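Local atomic coordinates of alcohol dehydrogenase (Thermus thermophilus, PDB entry 2EIH), a protein that binds zinc and is thought to act as an oxidoreductase, a medium-chain alcohol dehydrogenase dependent on a nicotinamide cofactor. Residues A3-A8 and E16-P21; D237-H242 and G259-A264; K253-G258 and R282-L287. All blocks are in the same frame, centred on the assembly; numbering follows the deposited sequence.

From the N terminus, interaction 1 comes first: it closes the short loop between strands 2-6 and 15-19 into a beta hairpin. Much further along, in the Rossmann-type domain, strand 236-241 leads through helix 248-254 to strand 259-263, and interaction 2 pairs the two strands. Interaction 3 begins inside that connection, at 253-258, and ends beyond it, at 282-287, so interactions 2 and 3 cross along the chain. They also touch, since strands 259-263 and 285-288 are neighbours in one parallel sheet. Interaction 1 stands apart, its centre about 38 Å from that of interaction 2, on the opposite side of the chain's centre.

Interaction 1: A3-A8 and E16-P21; sequences AVVMRA and EVADLP
Two torsions aim Arg-7 and Glu-16 at each other: Glu-16 carries CG between its backbone N and carbonyl carbon (chi1 62°), and Arg-7 bends at chi2 (-54°), so that the two chains meet at about a right angle. Arg-7 NE then gives Glu-16 OE2 an almost perfectly straight hydrogen bond of 3.1 Å, which is also a salt bridge. The oxygen lies in the guanidinium plane, whereas NE comes to OE2 from well above the carboxylate plane, the two flat groups being nearly perpendicular. Long, flexible, oppositely charged side chains suit the loop end of the hairpin, where Arg-7 is exposed.

The backbone pairing is antiparallel. Ala-3 and Ala-18 form one hydrogen-bonded pair, with a sound bond from Ala-18 N to Ala-3 O (2.8 Å) and a weak one back from Ala-3 N. Val-5 and Glu-16 form the next, joined by Val-5 N to Glu-16 O and Glu-16 N to Val-5 O; Val-4 and Val-17 make the non-hydrogen-bonded pair between them.

Beta-branched and small residues fit such pairing. On the face shared by Ala-3, Val-5, Glu-16 and Ala-18, Val-5 CG2 presses against Ala-18 CB at 3.4 Å, tighter than usual for carbons, and also sits 3.9 Å above one face of the Arg-7 guanidinium, offset toward its rim. The other branch, Val-5 CG1, meets Leu-20 CD1 at 3.6 Å, and the same methyl of Leu-20 reaches Ala-3 CB. The small methyls of Ala-3 and Ala-18 let the Val-5 and Leu-20 branches close in on this face.

Strand 2-6 is the middle strand of a small antiparallel sheet, with 15-19 along one edge and 59-60 along the other. Met-6 packs on His-59 and Leu-20 on Val-60, while Val-4 and Val-17 rest on the loop holding Leu-319 and Glu-320.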
ATOM      1  N   ALA A   3     -35.118 -26.580  15.940  1.00 26.60           N
ATOM      2  CA  ALA A   3     -34.698 -25.304  15.395  1.00 25.25           C
ATOM      3  C   ALA A   3     -35.581 -24.215  15.962  1.00 27.03           C
ATOM      4  O   ALA A   3     -36.709 -24.461  16.389  1.00 29.04           O
ATOM      5  CB  ALA A   3     -34.802 -25.318  13.877  1.00 24.50           C
ATOM      6  N   VAL A   4     -35.034 -23.014  16.008  1.00 27.51           N
ATOM      7  CA  VAL A   4     -35.778 -21.862  16.467  1.00 27.39           C
ATOM      8  C   VAL A   4     -36.114 -21.119  15.192  1.00 28.84           C
ATOM      9  O   VAL A   4     -35.243 -20.533  14.555  1.00 28.93           O
ATOM     10  CB  VAL A   4     -34.941 -20.960  17.369  1.00 26.24           C
ATOM     11  CG1 VAL A   4     -35.631 -19.617  17.533  1.00 26.25           C
ATOM     12  CG2 VAL A   4     -34.739 -21.627  18.711  1.00 25.76           C
ATOM     13  N   VAL A   5     -37.383 -21.181  14.816  1.00 31.73           N
ATOM     14  CA  VAL A   5     -37.859 -20.525  13.617  1.00 33.34           C
ATOM     15  C   VAL A   5     -38.404 -19.151  13.951  1.00 35.56           C
ATOM     16  O   VAL A   5     -38.660 -18.823  15.115  1.00 34.74           O
ATOM     17  CB  VAL A   5     -38.965 -21.346  12.915  1.00 34.03           C
ATOM     18  CG1 VAL A   5     -38.363 -22.584  12.263  1.00 34.36           C
ATOM     19  CG2 VAL A   5     -40.035 -21.750  13.923  1.00 33.51           C
ATOM     20  N   MET A   6     -38.589 -18.363  12.902  1.00 37.95           N
ATOM     21  CA  MET A   6     -39.082 -17.003  12.994  1.00 40.37           C
ATOM     22  C   MET A   6     -40.448 -16.972  12.322  1.00 44.03           C
ATOM     23  O   MET A   6     -40.547 -16.703  11.124  1.00 45.50           O
ATOM     24  CB  MET A   6     -38.117 -16.104  12.245  1.00 38.60           C
ATOM     25  CG  MET A   6     -38.168 -14.662  12.601  1.00 36.43           C
ATOM     26  SD  MET A   6     -36.900 -13.896  11.631  1.00 35.29           S
ATOM     27  CE  MET A   6     -37.824 -12.585  10.891  1.00 34.79           C
ATOM     28  N   ARG A   7     -41.490 -17.264  13.097  1.00 46.61           N
ATOM     29  CA  ARG A   7     -42.858 -17.278  12.588  1.00 49.11           C
ATOM     30  C   ARG A   7     -43.240 -15.982  11.887  1.00 49.47           C
ATOM     31  O   ARG A   7     -43.833 -15.999  10.808  1.00 48.79           O
ATOM     32  CB  ARG A   7     -43.852 -17.539  13.728  1.00 51.28           C
ATOM     33  CG  ARG A   7     -43.879 -18.985  14.223  1.00 53.50           C
ATOM     34  CD  ARG A   7     -44.131 -19.960  13.073  1.00 52.52           C
ATOM     35  NE  ARG A   7     -44.012 -21.351  13.498  1.00 52.31           N
ATOM     36  CZ  ARG A   7     -43.897 -22.382  12.666  1.00 52.71           C
ATOM     37  NH1 ARG A   7     -43.885 -22.184  11.353  1.00 51.98           N
ATOM     38  NH2 ARG A   7     -43.792 -23.615  13.150  1.00 53.07           N
ATOM     39  N   ALA A   8     -42.900 -14.863  12.516  1.00 49.94           N
ATOM     40  CA  ALA A   8     -43.206 -13.547  11.981  1.00 49.46           C
ATOM     41  C   ALA A   8     -42.212 -12.539  12.533  1.00 50.16           C
ATOM     42  O   ALA A   8     -41.443 -12.844  13.449  1.00 51.38           O
ATOM     43  CB  ALA A   8     -44.619 -13.150  12.366  1.00 49.90           C
ATOM     44  N   GLU A  16     -39.623 -19.092  18.169  1.00 38.54           N
ATOM     45  CA  GLU A  16     -40.156 -20.279  18.807  1.00 39.12           C
ATOM     46  C   GLU A  16     -39.496 -21.543  18.285  1.00 38.73           C
ATOM     47  O   GLU A  16     -38.951 -21.569  17.181  1.00 35.76           O
ATOM     48  CB  GLU A  16     -41.674 -20.355  18.604  1.00 41.61           C
ATOM     49  CG  GLU A  16     -42.116 -20.452  17.150  1.00 44.13           C
ATOM     50  CD  GLU A  16     -43.593 -20.784  17.003  1.00 46.03           C
ATOM     51  OE1 GLU A  16     -44.430 -19.934  17.376  1.00 47.56           O
ATOM     52  OE2 GLU A  16     -43.911 -21.899  16.530  1.00 45.77           O
ATOM     53  N   VAL A  17     -39.556 -22.594  19.092  1.00 39.14           N
ATOM     54  CA  VAL A  17     -38.967 -23.872  18.724  1.00 41.55           C
ATOM     55  C   VAL A  17     -39.896 -24.652  17.792  1.00 41.90           C
ATOM     56  O   VAL A  17     -41.095 -24.752  18.050  1.00 43.75           O
ATOM     57  CB  VAL A  17     -38.683 -24.719  19.979  1.00 41.56           C
ATOM     58  CG1 VAL A  17     -37.994 -26.019  19.581  1.00 40.92           C
ATOM     59  CG2 VAL A  17     -37.818 -23.922  20.960  1.00 42.47           C
ATOM     60  N   ALA A  18     -39.338 -25.201  16.717  1.00 41.13           N
ATOM     61  CA  ALA A  18     -40.117 -25.971  15.749  1.00 41.30           C
ATOM     62  C   ALA A  18     -39.278 -27.110  15.203  1.00 41.72           C
ATOM     63  O   ALA A  18     -38.062 -27.126  15.363  1.00 42.30           O
ATOM     64  CB  ALA A  18     -40.575 -25.081  14.608  1.00 39.91           C
ATOM     65  N   ASP A  19     -39.934 -28.069  14.565  1.00 43.19           N
ATOM     66  CA  ASP A  19     -39.230 -29.205  14.003  1.00 44.12           C
ATOM     67  C   ASP A  19     -39.141 -29.051  12.488  1.00 43.66           C
ATOM     68  O   ASP A  19     -40.159 -29.041  11.806  1.00 45.19           O
ATOM     69  CB  ASP A  19     -39.966 -30.497  14.358  1.00 46.97           C
ATOM     70  CG  ASP A  19     -39.233 -31.733  13.882  1.00 50.42           C
ATOM     71  OD1 ASP A  19     -38.119 -32.000  14.389  1.00 53.11           O
ATOM     72  OD2 ASP A  19     -39.767 -32.441  12.999  1.00 51.57           O
ATOM     73  N   LEU A  20     -37.929 -28.919  11.958  1.00 41.28           N
ATOM     74  CA  LEU A  20     -37.774 -28.769  10.520  1.00 38.50           C
ATOM     75  C   LEU A  20     -37.006 -29.940   9.949  1.00 37.84           C
ATOM     76  O   LEU A  20     -36.229 -30.591  10.640  1.00 38.63           O
ATOM     77  CB  LEU A  20     -37.022 -27.479  10.184  1.00 38.04           C
ATOM     78  CG  LEU A  20     -37.503 -26.178  10.820  1.00 38.42           C
ATOM     79  CD1 LEU A  20     -36.590 -25.064  10.358  1.00 36.90           C
ATOM     80  CD2 LEU A  20     -38.951 -25.899  10.446  1.00 37.68           C
ATOM     81  N   PRO A  21     -37.223 -30.235   8.667  1.00 35.88           N
ATOM     82  CA  PRO A  21     -36.508 -31.351   8.051  1.00 36.21           C
ATOM     83  C   PRO A  21     -35.009 -31.075   7.975  1.00 35.66           C
ATOM     84  O   PRO A  21     -34.591 -29.923   7.873  1.00 34.98           O
ATOM     85  CB  PRO A  21     -37.164 -31.464   6.674  1.00 35.56           C
ATOM     86  CG  PRO A  21     -37.597 -30.061   6.386  1.00 35.03           C
ATOM     87  CD  PRO A  21     -38.147 -29.601   7.713  1.00 35.44           C
TER

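Interaction 2: D237-H242 and G259-A264; sequences DKVVDH and GRIAIA
Val-239 O accepts the shortest polar bond of this contact, 2.7 Å from Ala-262 N and nearly straight at 172°. It belongs to the parallel pairing of two neighbouring strands in a Rossmann-type sheet, linked by a right-handed beta-alpha-beta crossover through helix 248-254. Hydrogen bonds alternate along the pair: Arg-260 N to Asp-237 O, Val-239 N to Arg-260 O, Asp-241 N to Ala-262 O and Ala-264 N to Asp-241 O. Each of residues 237, 239 and 241 thus sits opposite a residue 22 positions on, and the two short strand segments run at about 20° to each other.

The two faces differ in character. Val-239, Ile-261 and Ile-263 share one with Asp-241, and Val-239 CB meets Ile-261 CG1 at 4.1 Å; branched residues shape a surface on which helix 248-254 packs through Val-251 and Phe-248. Ile-263 also reaches Phe-280 of the second subunit. Asp-241 turns its OD2 to Thr-243 OG1, a polar partner just past the strand.

On the other face, Val-240 and Ala-262 pack on Met-157 of helix 148-161, the alanine methyl adding little bulk between sheet and helix. Nearer the start of the strands, Lys-238 and Arg-260 run side by side in the same direction. Their charges, 4.3 Å apart between Lys-238 NZ and Arg-260 NH1, are each met by acceptors: NZ by a salt bridge to Asp-168 OD2 and a hydrogen bond to Leu-162 O, Arg-260 NH2 by Lys-161 O. At the aliphatic level, Lys-238 CE touches Arg-260 CD at 4.0 Å.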
ATOM      1  N   ASP A 237      -4.728   8.099  17.480  1.00 31.48           N
ATOM      2  CA  ASP A 237      -4.377   8.012  16.070  1.00 29.98           C
ATOM      3  C   ASP A 237      -5.407   7.212  15.290  1.00 27.31           C
ATOM      4  O   ASP A 237      -5.810   7.609  14.199  1.00 25.88           O
ATOM      5  CB  ASP A 237      -3.018   7.342  15.910  1.00 30.26           C
ATOM      6  CG  ASP A 237      -1.920   8.109  16.571  1.00 30.44           C
ATOM      7  OD1 ASP A 237      -1.573   9.200  16.074  1.00 32.25           O
ATOM      8  OD2 ASP A 237      -1.404   7.633  17.601  1.00 32.27           O
ATOM      9  N   LYS A 238      -5.810   6.079  15.859  1.00 26.21           N
ATOM     10  CA  LYS A 238      -6.791   5.188  15.245  1.00 27.21           C
ATOM     11  C   LYS A 238      -7.949   4.957  16.194  1.00 26.45           C
ATOM     12  O   LYS A 238      -7.738   4.790  17.391  1.00 27.40           O
ATOM     13  CB  LYS A 238      -6.163   3.834  14.901  1.00 24.81           C
ATOM     14  CG  LYS A 238      -5.457   3.776  13.557  1.00 27.91           C
ATOM     15  CD  LYS A 238      -4.333   4.780  13.458  1.00 27.31           C
ATOM     16  CE  LYS A 238      -3.676   4.738  12.087  1.00 24.17           C
ATOM     17  NZ  LYS A 238      -2.661   3.665  11.933  1.00 22.46           N
ATOM     18  N   VAL A 239      -9.167   4.932  15.661  1.00 25.97           N
ATOM     19  CA  VAL A 239     -10.350   4.719  16.490  1.00 26.51           C
ATOM     20  C   VAL A 239     -11.301   3.641  15.968  1.00 27.31           C
ATOM     21  O   VAL A 239     -11.679   3.642  14.802  1.00 27.76           O
ATOM     22  CB  VAL A 239     -11.151   6.020  16.643  1.00 25.24           C
ATOM     23  CG1 VAL A 239     -12.368   5.779  17.526  1.00 23.80           C
ATOM     24  CG2 VAL A 239     -10.262   7.099  17.232  1.00 24.03           C
ATOM     25  N   VAL A 240     -11.679   2.716  16.844  1.00 29.52           N
ATOM     26  CA  VAL A 240     -12.614   1.660  16.479  1.00 29.80           C
ATOM     27  C   VAL A 240     -13.941   1.969  17.152  1.00 32.91           C
ATOM     28  O   VAL A 240     -14.041   1.938  18.373  1.00 34.62           O
ATOM     29  CB  VAL A 240     -12.143   0.290  16.961  1.00 28.01           C
ATOM     30  CG1 VAL A 240     -13.138  -0.769  16.529  1.00 23.87           C
ATOM     31  CG2 VAL A 240     -10.760  -0.006  16.421  1.00 24.33           C
ATOM     32  N   ASP A 241     -14.956   2.261  16.350  1.00 36.42           N
ATOM     33  CA  ASP A 241     -16.267   2.598  16.876  1.00 41.56           C
ATOM     34  C   ASP A 241     -17.364   1.712  16.284  1.00 46.49           C
ATOM     35  O   ASP A 241     -17.409   1.503  15.074  1.00 48.17           O
ATOM     36  CB  ASP A 241     -16.570   4.062  16.564  1.00 40.23           C
ATOM     37  CG  ASP A 241     -17.768   4.573  17.320  1.00 41.98           C
ATOM     38  OD1 ASP A 241     -18.194   5.717  17.080  1.00 43.50           O
ATOM     39  OD2 ASP A 241     -18.284   3.824  18.164  1.00 43.31           O
ATOM     40  N   HIS A 242     -18.252   1.187  17.120  1.00 50.83           N
ATOM     41  CA  HIS A 242     -19.333   0.344  16.608  1.00 56.59           C
ATOM     42  C   HIS A 242     -20.674   0.882  17.067  1.00 59.15           C
ATOM     43  O   HIS A 242     -21.705   0.238  16.892  1.00 59.19           O
ATOM     44  CB  HIS A 242     -19.190  -1.099  17.097  1.00 58.92           C
ATOM     45  CG  HIS A 242     -19.429  -1.258  18.564  1.00 62.15           C
ATOM     46  ND1 HIS A 242     -18.487  -0.918  19.512  1.00 63.59           N
ATOM     47  CD2 HIS A 242     -20.518  -1.676  19.252  1.00 63.68           C
ATOM     48  CE1 HIS A 242     -18.984  -1.120  20.719  1.00 64.64           C
ATOM     49  NE2 HIS A 242     -20.217  -1.580  20.587  1.00 64.83           N
ATOM     50  N   GLY A 259      -6.088  11.511  11.914  1.00 32.69           N
ATOM     51  CA  GLY A 259      -6.485  10.234  12.470  1.00 31.74           C
ATOM     52  C   GLY A 259      -7.509   9.500  11.629  1.00 32.03           C
ATOM     53  O   GLY A 259      -8.166  10.071  10.757  1.00 32.60           O
ATOM     54  N   ARG A 260      -7.644   8.213  11.905  1.00 30.87           N
ATOM     55  CA  ARG A 260      -8.582   7.384  11.192  1.00 31.23           C
ATOM     56  C   ARG A 260      -9.592   6.797  12.162  1.00 31.71           C
ATOM     57  O   ARG A 260      -9.254   6.395  13.274  1.00 31.06           O
ATOM     58  CB  ARG A 260      -7.807   6.308  10.428  1.00 32.23           C
ATOM     59  CG  ARG A 260      -6.972   6.940   9.331  1.00 34.20           C
ATOM     60  CD  ARG A 260      -5.707   6.197   8.998  1.00 36.42           C
ATOM     61  NE  ARG A 260      -5.928   4.984   8.235  1.00 40.59           N
ATOM     62  CZ  ARG A 260      -4.940   4.275   7.694  1.00 44.26           C
ATOM     63  NH1 ARG A 260      -3.680   4.670   7.836  1.00 45.28           N
ATOM     64  NH2 ARG A 260      -5.198   3.168   7.011  1.00 44.78           N
ATOM     65  N   ILE A 261     -10.848   6.780  11.731  1.00 33.24           N
ATOM     66  CA  ILE A 261     -11.942   6.259  12.542  1.00 32.51           C
ATOM     67  C   ILE A 261     -12.663   5.181  11.738  1.00 32.31           C
ATOM     68  O   ILE A 261     -13.154   5.443  10.648  1.00 32.88           O
ATOM     69  CB  ILE A 261     -12.926   7.395  12.891  1.00 33.36           C
ATOM     70  CG1 ILE A 261     -12.165   8.538  13.585  1.00 34.85           C
ATOM     71  CG2 ILE A 261     -14.042   6.878  13.787  1.00 31.91           C
ATOM     72  CD1 ILE A 261     -12.934   9.857  13.651  1.00 33.87           C
ATOM     73  N   ALA A 262     -12.703   3.964  12.271  1.00 33.14           N
ATOM     74  CA  ALA A 262     -13.373   2.859  11.598  1.00 33.84           C
ATOM     75  C   ALA A 262     -14.726   2.641  12.271  1.00 36.02           C
ATOM     76  O   ALA A 262     -14.808   2.503  13.489  1.00 35.53           O
ATOM     77  CB  ALA A 262     -12.531   1.591  11.692  1.00 31.00           C
ATOM     78  N   ILE A 263     -15.783   2.613  11.475  1.00 38.68           N
ATOM     79  CA  ILE A 263     -17.120   2.421  12.005  1.00 41.68           C
ATOM     80  C   ILE A 263     -17.784   1.152  11.506  1.00 44.32           C
ATOM     81  O   ILE A 263     -17.969   0.961  10.310  1.00 42.82           O
ATOM     82  CB  ILE A 263     -18.017   3.622  11.669  1.00 41.81           C
ATOM     83  CG1 ILE A 263     -17.584   4.833  12.493  1.00 40.43           C
ATOM     84  CG2 ILE A 263     -19.470   3.271  11.928  1.00 42.76           C
ATOM     85  CD1 ILE A 263     -18.424   6.055  12.270  1.00 38.98           C
ATOM     86  N   ALA A 264     -18.156   0.299  12.453  1.00 50.80           N
ATOM     87  CA  ALA A 264     -18.793  -0.975  12.153  1.00 57.63           C
ATOM     88  C   ALA A 264     -20.260  -0.830  11.776  1.00 63.14           C
ATOM     89  O   ALA A 264     -20.598  -0.454  10.650  1.00 64.72           O
ATOM     90  CB  ALA A 264     -18.659  -1.904  13.346  1.00 57.92           C
TER

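Interaction 3: K253-G258 and R282-L287; sequences KATANG and RQLSIL
One backbone hydrogen bond ties the two segments: Gly-258 N donates to Arg-282 O at 2.8 Å with an N-H...O angle of 159°. A CA-H...O contact follows beside it, Gly-258 CA lying 3.3 Å from Gln-283 O. Both use successive carbonyls of the 282-283 turn, and glycine suits position 258 because its phi is positive (62°).

Polar side-chain contacts centre on Arg-282. Bent at chi3 (-46°), its chain carries the guanidinium back over segment 253-258, where Thr-255 O lies over one face of the group. The angle is too poor for a hydrogen bond, although Arg-282 NH2 comes within 2.8 Å of Thr-255 O; the attraction is presumably electrostatic. How the Asn-257 amide is placed beside Arg-282 is doubtful, since its ND2 comes too near the arginine chain. Thr-255 OG1 turns instead to Val-251 O of the preceding helix.

In the Rossmann-type domain this is where two connections meet: helix 248-254 gives way at Thr-255, the first residue off it, and helix 278-281 closes with a Schellman motif. Gln-283, at positive phi, is its C-prime residue; Gln-283 N reaches Phe-280 O and Leu-284 N reaches Val-279 O.

Apolar packing falls to Leu-284, whose CG touches Thr-255 CG2 at 4.1 Å. Its CD1 lies against the backbone of the other segment, 3.6 Å from Ala-256 O and close to Gly-258 N. A branched leucine end suits this place, as it also packs on Ile-252 and Val-279 of the two helices.

Across the subunit boundary, Ser-285, Ile-286 and Leu-287 pair in an antiparallel ladder with a strand of the second subunit, continuing the sheet through the interface.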
ATOM      1  N   LYS A 253     -13.712  14.486  18.548  1.00 46.61           N
ATOM      2  CA  LYS A 253     -12.994  15.405  19.409  1.00 46.67           C
ATOM      3  C   LYS A 253     -11.746  14.714  19.972  1.00 46.14           C
ATOM      4  O   LYS A 253     -10.686  15.334  20.142  1.00 45.57           O
ATOM      5  CB  LYS A 253     -13.909  15.850  20.555  1.00 48.62           C
ATOM      6  CG  LYS A 253     -13.753  17.311  20.984  1.00 51.96           C
ATOM      7  CD  LYS A 253     -14.481  18.271  20.040  1.00 52.92           C
ATOM      8  CE  LYS A 253     -15.998  18.194  20.210  1.00 55.75           C
ATOM      9  NZ  LYS A 253     -16.429  18.574  21.591  1.00 56.20           N
ATOM     10  N   ALA A 254     -11.875  13.420  20.243  1.00 44.87           N
ATOM     11  CA  ALA A 254     -10.783  12.633  20.805  1.00 42.65           C
ATOM     12  C   ALA A 254      -9.786  12.143  19.766  1.00 41.30           C
ATOM     13  O   ALA A 254      -8.720  11.629  20.105  1.00 41.09           O
ATOM     14  CB  ALA A 254     -11.352  11.442  21.564  1.00 42.68           C
ATOM     15  N   THR A 255     -10.128  12.313  18.499  1.00 39.79           N
ATOM     16  CA  THR A 255      -9.263  11.859  17.425  1.00 38.21           C
ATOM     17  C   THR A 255      -8.166  12.869  17.110  1.00 37.59           C
ATOM     18  O   THR A 255      -8.426  14.057  16.931  1.00 38.24           O
ATOM     19  CB  THR A 255     -10.090  11.574  16.164  1.00 36.83           C
ATOM     20  OG1 THR A 255     -11.152  10.674  16.501  1.00 34.90           O
ATOM     21  CG2 THR A 255      -9.224  10.943  15.091  1.00 36.84           C
ATOM     22  N   ALA A 256      -6.932  12.388  17.044  1.00 38.60           N
ATOM     23  CA  ALA A 256      -5.802  13.251  16.743  1.00 39.37           C
ATOM     24  C   ALA A 256      -5.867  13.678  15.286  1.00 39.98           C
ATOM     25  O   ALA A 256      -6.661  13.153  14.510  1.00 41.16           O
ATOM     26  CB  ALA A 256      -4.494  12.527  17.016  1.00 38.72           C
ATOM     27  N   ASN A 257      -5.030  14.641  14.919  1.00 39.96           N
ATOM     28  CA  ASN A 257      -5.003  15.125  13.550  1.00 38.69           C
ATOM     29  C   ASN A 257      -4.598  13.997  12.595  1.00 37.39           C
ATOM     30  O   ASN A 257      -3.769  13.143  12.929  1.00 36.95           O
ATOM     31  CB  ASN A 257      -4.029  16.300  13.440  1.00 40.29           C
ATOM     32  CG  ASN A 257      -4.483  17.514  14.241  1.00 42.06           C
ATOM     33  OD1 ASN A 257      -3.707  18.435  14.478  1.00 45.93           O
ATOM     34  ND2 ASN A 257      -5.747  17.524  14.651  1.00 41.08           N
ATOM     35  N   GLY A 258      -5.206  13.990  11.414  1.00 35.88           N
ATOM     36  CA  GLY A 258      -4.900  12.975  10.420  1.00 34.51           C
ATOM     37  C   GLY A 258      -5.241  11.580  10.894  1.00 33.48           C
ATOM     38  O   GLY A 258      -4.757  10.590  10.345  1.00 32.76           O
ATOM     39  N   ARG A 282      -8.765  18.982   9.901  1.00 66.06           N
ATOM     40  CA  ARG A 282      -7.748  18.166  10.547  1.00 59.44           C
ATOM     41  C   ARG A 282      -7.428  16.892   9.772  1.00 54.21           C
ATOM     42  O   ARG A 282      -6.753  16.005  10.281  1.00 52.59           O
ATOM     43  CB  ARG A 282      -8.166  17.831  11.984  1.00 59.97           C
ATOM     44  CG  ARG A 282      -8.375  19.066  12.866  1.00 60.75           C
ATOM     45  CD  ARG A 282      -8.371  18.711  14.349  1.00 61.62           C
ATOM     46  NE  ARG A 282      -9.195  17.534  14.618  1.00 63.05           N
ATOM     47  CZ  ARG A 282      -9.427  17.032  15.826  1.00 64.15           C
ATOM     48  NH1 ARG A 282      -8.898  17.600  16.904  1.00 66.06           N
ATOM     49  NH2 ARG A 282     -10.190  15.956  15.956  1.00 64.59           N
ATOM     50  N   GLN A 283      -7.913  16.817   8.537  1.00 48.35           N
ATOM     51  CA  GLN A 283      -7.654  15.675   7.671  1.00 43.93           C
ATOM     52  C   GLN A 283      -7.983  14.309   8.278  1.00 41.94           C
ATOM     53  O   GLN A 283      -7.230  13.349   8.130  1.00 40.57           O
ATOM     54  CB  GLN A 283      -6.192  15.693   7.223  1.00 42.48           C
ATOM     55  CG  GLN A 283      -5.769  17.007   6.608  1.00 40.73           C
ATOM     56  CD  GLN A 283      -4.448  16.911   5.871  1.00 41.98           C
ATOM     57  OE1 GLN A 283      -4.333  16.223   4.854  1.00 42.64           O
ATOM     58  NE2 GLN A 283      -3.436  17.595   6.389  1.00 40.98           N
ATOM     59  N   LEU A 284      -9.116  14.222   8.958  1.00 39.51           N
ATOM     60  CA  LEU A 284      -9.537  12.966   9.548  1.00 37.60           C
ATOM     61  C   LEU A 284     -10.130  12.070   8.468  1.00 36.16           C
ATOM     62  O   LEU A 284     -10.482  12.538   7.381  1.00 35.46           O
ATOM     63  CB  LEU A 284     -10.565  13.230  10.648  1.00 36.52           C
ATOM     64  CG  LEU A 284     -10.015  13.588  12.035  1.00 37.34           C
ATOM     65  CD1 LEU A 284      -8.809  14.506  11.955  1.00 35.17           C
ATOM     66  CD2 LEU A 284     -11.131  14.225  12.839  1.00 36.08           C
ATOM     67  N   SER A 285     -10.224  10.777   8.768  1.00 34.46           N
ATOM     68  CA  SER A 285     -10.774   9.796   7.829  1.00 32.93           C
ATOM     69  C   SER A 285     -11.799   8.931   8.544  1.00 31.39           C
ATOM     70  O   SER A 285     -11.526   8.378   9.602  1.00 33.26           O
ATOM     71  CB  SER A 285      -9.666   8.876   7.296  1.00 34.46           C
ATOM     72  OG  SER A 285      -8.528   9.611   6.835  1.00 35.41           O
ATOM     73  N   ILE A 286     -12.983   8.821   7.966  1.00 30.47           N
ATOM     74  CA  ILE A 286     -14.033   7.989   8.534  1.00 30.33           C
ATOM     75  C   ILE A 286     -14.240   6.835   7.572  1.00 30.54           C
ATOM     76  O   ILE A 286     -14.564   7.039   6.406  1.00 30.62           O
ATOM     77  CB  ILE A 286     -15.342   8.765   8.671  1.00 32.23           C
ATOM     78  CG1 ILE A 286     -15.111   9.998   9.539  1.00 31.67           C
ATOM     79  CG2 ILE A 286     -16.417   7.875   9.285  1.00 30.27           C
ATOM     80  CD1 ILE A 286     -16.140  11.069   9.345  1.00 33.05           C
ATOM     81  N   LEU A 287     -14.076   5.621   8.072  1.00 30.38           N
ATOM     82  CA  LEU A 287     -14.176   4.445   7.235  1.00 30.36           C
ATOM     83  C   LEU A 287     -15.259   3.469   7.678  1.00 32.26           C
ATOM     84  O   LEU A 287     -15.260   3.003   8.817  1.00 33.74           O
ATOM     85  CB  LEU A 287     -12.821   3.739   7.245  1.00 29.98           C
ATOM     86  CG  LEU A 287     -11.598   4.662   7.108  1.00 30.07           C
ATOM     87  CD1 LEU A 287     -10.356   4.000   7.671  1.00 28.82           C
ATOM     88  CD2 LEU A 287     -11.404   5.028   5.656  1.00 27.81           C
TER